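Local coordinates for Low molecular weight phosphotyrosine phosphatase family protein (Streptococcus pyogenes, PDB 5GOT) that probably removes phosphate from phosphotyrosine in proteins, as a bacterial member of the low molecular weight protein tyrosine phosphatase family, at residues R14-V26 with T125-L137. Residues are numbered along the deposited sequence; the frame is centred on the assembly and turned at random.
Sequences RSPMAEFVMKSIV and TYQLVRKGCQDWL
Arg-14 lays its CG against Thr-125 CG2, the side chains crossing at about a right angle, while its guanidinium runs on to a salt bridge with Asp-86 and to the carbonyl of Val-113. As in other low molecular weight tyrosine phosphatases, it probably closes the Cys-x5-Arg P-loop signature that starts at Cys-8; helix 14-23 follows directly. Met-17 extends with CG anti to its backbone N (chi1 -165°) and bends at the thioether, bringing CE 3.6 Å from Thr-125 CG2 and SD 3.6 Å from Tyr-126 CA. Ala-18 takes Val-129 CG1 against its backbone, 3.6 Å from Ala-18 CA. Val-21 is a knob in the hole formed by Tyr-126, Val-129, Arg-130 and Cys-133; its CG2 lies 4.0 Å from Tyr-126 CE1. Met-22 bends at chi2 (74°), setting SD 3.6 Å from Cys-133 CB and CE near Leu-137. Ser-24 OG donates a hydrogen bond to Val-21 O (2.7 Å), in the carbonyl plane, beside that from Ser-24 N. Ile-25 splits its branches: CG2 packs 3.4 Å from Arg-130 NH2, CD1 against Cys-133. Val-26 CB meets Leu-137 CD1 at 3.7 Å. Segments 14-23 and 125-137 cross at -54° with a largely apolar interface. Helix 14-23 lies on strands 2-8 and 31-37, Trp-136 meets Tyr-106 of strand 105-107, and helix 49-57 packs on Met-17, Val-21 and Tyr-126.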
loop_
_atom_site.group_PDB
_atom_site.type_symbol
_atom_site.label_atom_id
_atom_site.label_comp_id
_atom_site.label_asym_id
_atom_site.label_seq_id
_atom_site.Cartn_x
_atom_site.Cartn_y
_atom_site.Cartn_z
ATOM N N ARG A 14 -4.075 -3.350 5.843
ATOM C CA ARG A 14 -4.422 -2.808 4.529
ATOM C C ARG A 14 -3.187 -2.566 3.667
ATOM O O ARG A 14 -3.162 -2.945 2.487
ATOM C CB ARG A 14 -5.217 -1.507 4.685
ATOM C CG ARG A 14 -6.685 -1.689 5.007
ATOM C CD ARG A 14 -7.358 -0.355 5.318
ATOM N NE ARG A 14 -6.681 0.308 6.425
ATOM C CZ ARG A 14 -7.069 1.462 6.956
ATOM N NH1 ARG A 14 -8.131 2.086 6.478
ATOM N NH2 ARG A 14 -6.386 1.985 7.969
ATOM N N SER A 15 -2.152 -1.924 4.225
ATOM C CA SER A 15 -1.058 -1.537 3.341
ATOM C C SER A 15 -0.278 -2.741 2.808
ATOM O O SER A 15 0.109 -2.718 1.630
ATOM C CB SER A 15 -0.102 -0.540 4.018
ATOM O OG SER A 15 0.393 -1.005 5.260
ATOM N N PRO A 16 -0.022 -3.812 3.593
ATOM C CA PRO A 16 0.596 -4.997 2.965
ATOM C C PRO A 16 -0.289 -5.614 1.906
ATOM O O PRO A 16 0.207 -6.126 0.890
ATOM C CB PRO A 16 0.822 -5.968 4.139
ATOM C CG PRO A 16 0.667 -5.178 5.355
ATOM C CD PRO A 16 -0.258 -4.031 5.032
ATOM N N MET A 17 -1.603 -5.595 2.115
ATOM C CA MET A 17 -2.479 -6.137 1.087
ATOM C C MET A 17 -2.293 -5.384 -0.226
ATOM O O MET A 17 -2.182 -5.999 -1.293
ATOM C CB MET A 17 -3.940 -6.089 1.533
ATOM C CG MET A 17 -4.845 -6.976 0.665
ATOM S SD MET A 17 -6.584 -6.762 1.023
ATOM C CE MET A 17 -6.628 -7.406 2.698
ATOM N N ALA A 18 -2.200 -4.051 -0.157
ATOM C CA ALA A 18 -2.013 -3.259 -1.370
ATOM C C ALA A 18 -0.674 -3.575 -2.024
ATOM O O ALA A 18 -0.603 -3.736 -3.251
ATOM C CB ALA A 18 -2.121 -1.762 -1.054
ATOM N N GLU A 19 0.389 -3.698 -1.215
ATOM C CA GLU A 19 1.711 -4.038 -1.736
ATOM C C GLU A 19 1.648 -5.263 -2.633
ATOM O O GLU A 19 2.035 -5.219 -3.805
ATOM C CB GLU A 19 2.701 -4.278 -0.587
ATOM C CG GLU A 19 4.038 -4.855 -1.057
ATOM C CD GLU A 19 5.074 -5.029 0.056
ATOM O OE1 GLU A 19 4.833 -4.621 1.212
ATOM O OE2 GLU A 19 6.149 -5.588 -0.239
ATOM N N PHE A 20 1.112 -6.366 -2.104
ATOM C CA PHE A 20 1.194 -7.615 -2.846
ATOM C C PHE A 20 0.122 -7.719 -3.921
ATOM O O PHE A 20 0.361 -8.358 -4.950
ATOM C CB PHE A 20 1.186 -8.788 -1.859
ATOM C CG PHE A 20 2.402 -8.791 -0.973
ATOM C CD1 PHE A 20 3.657 -9.046 -1.513
ATOM C CD2 PHE A 20 2.312 -8.456 0.370
ATOM C CE1 PHE A 20 4.807 -9.002 -0.713
ATOM C CE2 PHE A 20 3.448 -8.430 1.185
ATOM C CZ PHE A 20 4.700 -8.700 0.639
ATOM N N VAL A 21 -1.039 -7.086 -3.745
ATOM C CA VAL A 21 -1.984 -7.011 -4.854
ATOM C C VAL A 21 -1.387 -6.179 -5.991
ATOM O O VAL A 21 -1.425 -6.577 -7.160
ATOM C CB VAL A 21 -3.342 -6.454 -4.387
ATOM C CG1 VAL A 21 -4.266 -6.231 -5.582
ATOM C CG2 VAL A 21 -4.009 -7.412 -3.395
ATOM N N MET A 22 -0.793 -5.025 -5.664
ATOM C CA MET A 22 -0.161 -4.223 -6.710
ATOM C C MET A 22 0.968 -4.999 -7.381
ATOM O O MET A 22 1.118 -4.963 -8.609
ATOM C CB MET A 22 0.373 -2.910 -6.132
ATOM C CG MET A 22 0.746 -1.886 -7.197
ATOM S SD MET A 22 -0.724 -1.172 -7.905
ATOM C CE MET A 22 -0.042 -0.273 -9.312
ATOM N N LYS A 23 1.757 -5.730 -6.593
ATOM C CA LYS A 23 2.840 -6.516 -7.162
ATOM C C LYS A 23 2.325 -7.609 -8.085
ATOM O O LYS A 23 3.066 -8.059 -8.967
ATOM C CB LYS A 23 3.690 -7.126 -6.050
ATOM C CG LYS A 23 4.604 -6.128 -5.366
ATOM C CD LYS A 23 5.466 -6.826 -4.332
ATOM C CE LYS A 23 6.659 -5.980 -3.927
ATOM N NZ LYS A 23 7.183 -6.375 -2.604
ATOM N N SER A 24 1.071 -8.025 -7.925
ATOM C CA SER A 24 0.529 -9.064 -8.782
ATOM C C SER A 24 0.067 -8.537 -10.132
ATOM O O SER A 24 -0.235 -9.345 -11.016
ATOM C CB SER A 24 -0.634 -9.783 -8.081
ATOM O OG SER A 24 -1.854 -9.055 -8.183
ATOM N N ILE A 25 -0.006 -7.218 -10.321
ATOM C CA ILE A 25 -0.511 -6.654 -11.565
ATOM C C ILE A 25 0.525 -5.821 -12.306
ATOM O O ILE A 25 0.239 -5.340 -13.399
ATOM C CB ILE A 25 -1.800 -5.834 -11.344
ATOM C CG1 ILE A 25 -1.551 -4.628 -10.437
ATOM C CG2 ILE A 25 -2.917 -6.717 -10.784
ATOM C CD1 ILE A 25 -2.680 -3.604 -10.485
ATOM N N VAL A 26 1.731 -5.656 -11.764
ATOM C CA VAL A 26 2.779 -4.920 -12.462
ATOM C C VAL A 26 4.137 -5.495 -12.070
ATOM O O VAL A 26 4.342 -5.928 -10.932
ATOM C CB VAL A 26 2.675 -3.402 -12.175
ATOM C CG1 VAL A 26 2.841 -3.107 -10.702
ATOM C CG2 VAL A 26 3.701 -2.644 -12.970
ATOM N N THR A 125 -12.208 -5.406 1.954
ATOM C CA THR A 125 -10.893 -4.784 1.822
ATOM C C THR A 125 -10.222 -5.215 0.530
ATOM O O THR A 125 -9.686 -4.388 -0.222
ATOM C CB THR A 125 -10.001 -5.150 3.020
ATOM O OG1 THR A 125 -10.659 -4.804 4.244
ATOM C CG2 THR A 125 -8.660 -4.417 2.942
ATOM N N TYR A 126 -10.233 -6.518 0.259
ATOM C CA TYR A 126 -9.575 -7.015 -0.938
ATOM C C TYR A 126 -10.191 -6.404 -2.187
ATOM O O TYR A 126 -9.472 -5.925 -3.070
ATOM C CB TYR A 126 -9.644 -8.541 -0.993
ATOM C CG TYR A 126 -9.155 -9.077 -2.314
ATOM C CD1 TYR A 126 -7.804 -9.150 -2.593
ATOM C CD2 TYR A 126 -10.053 -9.480 -3.297
ATOM C CE1 TYR A 126 -7.352 -9.608 -3.813
ATOM C CE2 TYR A 126 -9.603 -9.948 -4.520
ATOM C CZ TYR A 126 -8.253 -10.005 -4.767
ATOM O OH TYR A 126 -7.800 -10.473 -5.975
ATOM N N GLN A 127 -11.524 -6.407 -2.279
ATOM C CA GLN A 127 -12.171 -5.890 -3.485
ATOM C C GLN A 127 -11.829 -4.420 -3.706
ATOM O O GLN A 127 -11.582 -3.998 -4.841
ATOM C CB GLN A 127 -13.689 -6.075 -3.410
ATOM C CG GLN A 127 -14.170 -7.525 -3.277
ATOM C CD GLN A 127 -13.735 -8.412 -4.442
ATOM O OE1 GLN A 127 -13.451 -7.931 -5.544
ATOM N NE2 GLN A 127 -13.684 -9.717 -4.200
ATOM N N LEU A 128 -11.802 -3.623 -2.633
ATOM C CA LEU A 128 -11.488 -2.200 -2.787
ATOM C C LEU A 128 -10.010 -1.966 -3.065
ATOM O O LEU A 128 -9.653 -1.029 -3.794
ATOM C CB LEU A 128 -11.925 -1.438 -1.540
ATOM C CG LEU A 128 -13.442 -1.488 -1.410
ATOM C CD1 LEU A 128 -13.901 -0.995 -0.055
ATOM C CD2 LEU A 128 -14.070 -0.674 -2.535
ATOM N N VAL A 129 -9.135 -2.783 -2.475
ATOM C CA VAL A 129 -7.705 -2.652 -2.735
ATOM C C VAL A 129 -7.400 -3.059 -4.164
ATOM O O VAL A 129 -6.588 -2.434 -4.855
ATOM C CB VAL A 129 -6.921 -3.506 -1.726
ATOM C CG1 VAL A 129 -5.497 -3.756 -2.213
ATOM C CG2 VAL A 129 -6.926 -2.828 -0.387
ATOM N N ARG A 130 -8.058 -4.122 -4.619
ATOM C CA ARG A 130 -7.860 -4.644 -5.962
ATOM C C ARG A 130 -8.291 -3.627 -7.018
ATOM O O ARG A 130 -7.590 -3.427 -8.020
ATOM C CB ARG A 130 -8.631 -5.967 -6.083
ATOM C CG ARG A 130 -8.793 -6.545 -7.483
ATOM C CD ARG A 130 -7.532 -7.224 -7.884
ATOM N NE ARG A 130 -7.490 -7.498 -9.331
ATOM C CZ ARG A 130 -6.460 -8.088 -9.939
ATOM N NH1 ARG A 130 -6.519 -8.285 -11.249
ATOM N NH2 ARG A 130 -5.390 -8.480 -9.220
ATOM N N LYS A 131 -9.428 -2.954 -6.798
ATOM C CA LYS A 131 -9.872 -1.915 -7.725
ATOM C C LYS A 131 -8.983 -0.676 -7.644
ATOM O O LYS A 131 -8.656 -0.075 -8.675
ATOM C CB LYS A 131 -11.333 -1.550 -7.443
ATOM C CG LYS A 131 -12.318 -2.697 -7.693
ATOM C CD LYS A 131 -13.789 -2.244 -7.686
ATOM C CE LYS A 131 -14.295 -1.878 -6.287
ATOM N NZ LYS A 131 -15.734 -1.461 -6.284
ATOM N N GLY A 132 -8.599 -0.271 -6.431
ATOM C CA GLY A 132 -7.738 0.890 -6.280
ATOM C C GLY A 132 -6.349 0.674 -6.855
ATOM O O GLY A 132 -5.723 1.610 -7.367
ATOM N N CYS A 133 -5.839 -0.553 -6.770
ATOM C CA CYS A 133 -4.568 -0.854 -7.416
ATOM C C CYS A 133 -4.683 -0.714 -8.927
ATOM O O CYS A 133 -3.762 -0.206 -9.578
ATOM C CB CYS A 133 -4.089 -2.254 -7.028
ATOM S SG CYS A 133 -3.401 -2.325 -5.345
ATOM N N GLN A 134 -5.816 -1.136 -9.498
ATOM C CA GLN A 134 -6.029 -0.960 -10.933
ATOM C C GLN A 134 -6.030 0.517 -11.304
ATOM O O GLN A 134 -5.461 0.907 -12.330
ATOM C CB GLN A 134 -7.343 -1.617 -11.361
ATOM C CG GLN A 134 -7.248 -3.125 -11.565
ATOM C CD GLN A 134 -6.318 -3.491 -12.710
ATOM O OE1 GLN A 134 -6.126 -2.708 -13.646
ATOM N NE2 GLN A 134 -5.718 -4.681 -12.635
ATOM N N ASP A 135 -6.661 1.354 -10.476
ATOM C CA ASP A 135 -6.693 2.782 -10.751
ATOM C C ASP A 135 -5.306 3.398 -10.659
ATOM O O ASP A 135 -4.942 4.225 -11.501
ATOM C CB ASP A 135 -7.659 3.479 -9.806
ATOM C CG ASP A 135 -9.106 3.123 -10.101
ATOM O OD1 ASP A 135 -9.361 2.396 -11.097
ATOM O OD2 ASP A 135 -9.985 3.585 -9.348
ATOM N N TRP A 136 -4.517 3.011 -9.648
ATOM C CA TRP A 136 -3.155 3.532 -9.547
ATOM C C TRP A 136 -2.314 3.126 -10.749
ATOM O O TRP A 136 -1.495 3.914 -11.234
ATOM C CB TRP A 136 -2.495 3.084 -8.239
ATOM C CG TRP A 136 -2.977 3.933 -7.110
ATOM C CD1 TRP A 136 -3.778 3.550 -6.063
ATOM C CD2 TRP A 136 -2.762 5.338 -6.957
ATOM N NE1 TRP A 136 -4.056 4.633 -5.261
ATOM C CE2 TRP A 136 -3.438 5.741 -5.789
ATOM C CE3 TRP A 136 -2.058 6.298 -7.697
ATOM C CZ2 TRP A 136 -3.427 7.059 -5.341
ATOM C CZ3 TRP A 136 -2.042 7.604 -7.245
ATOM C CH2 TRP A 136 -2.721 7.976 -6.083
ATOM N N LEU A 137 -2.528 1.918 -11.268
ATOM C CA LEU A 137 -1.808 1.495 -12.464
ATOM C C LEU A 137 -2.103 2.423 -13.638
ATOM O O LEU A 137 -1.186 2.882 -14.329
ATOM C CB LEU A 137 -2.189 0.057 -12.807
ATOM C CG LEU A 137 -1.326 -0.653 -13.846
ATOM C CD1 LEU A 137 -0.017 -1.107 -13.221
ATOM C CD2 LEU A 137 -2.102 -1.830 -14.471
#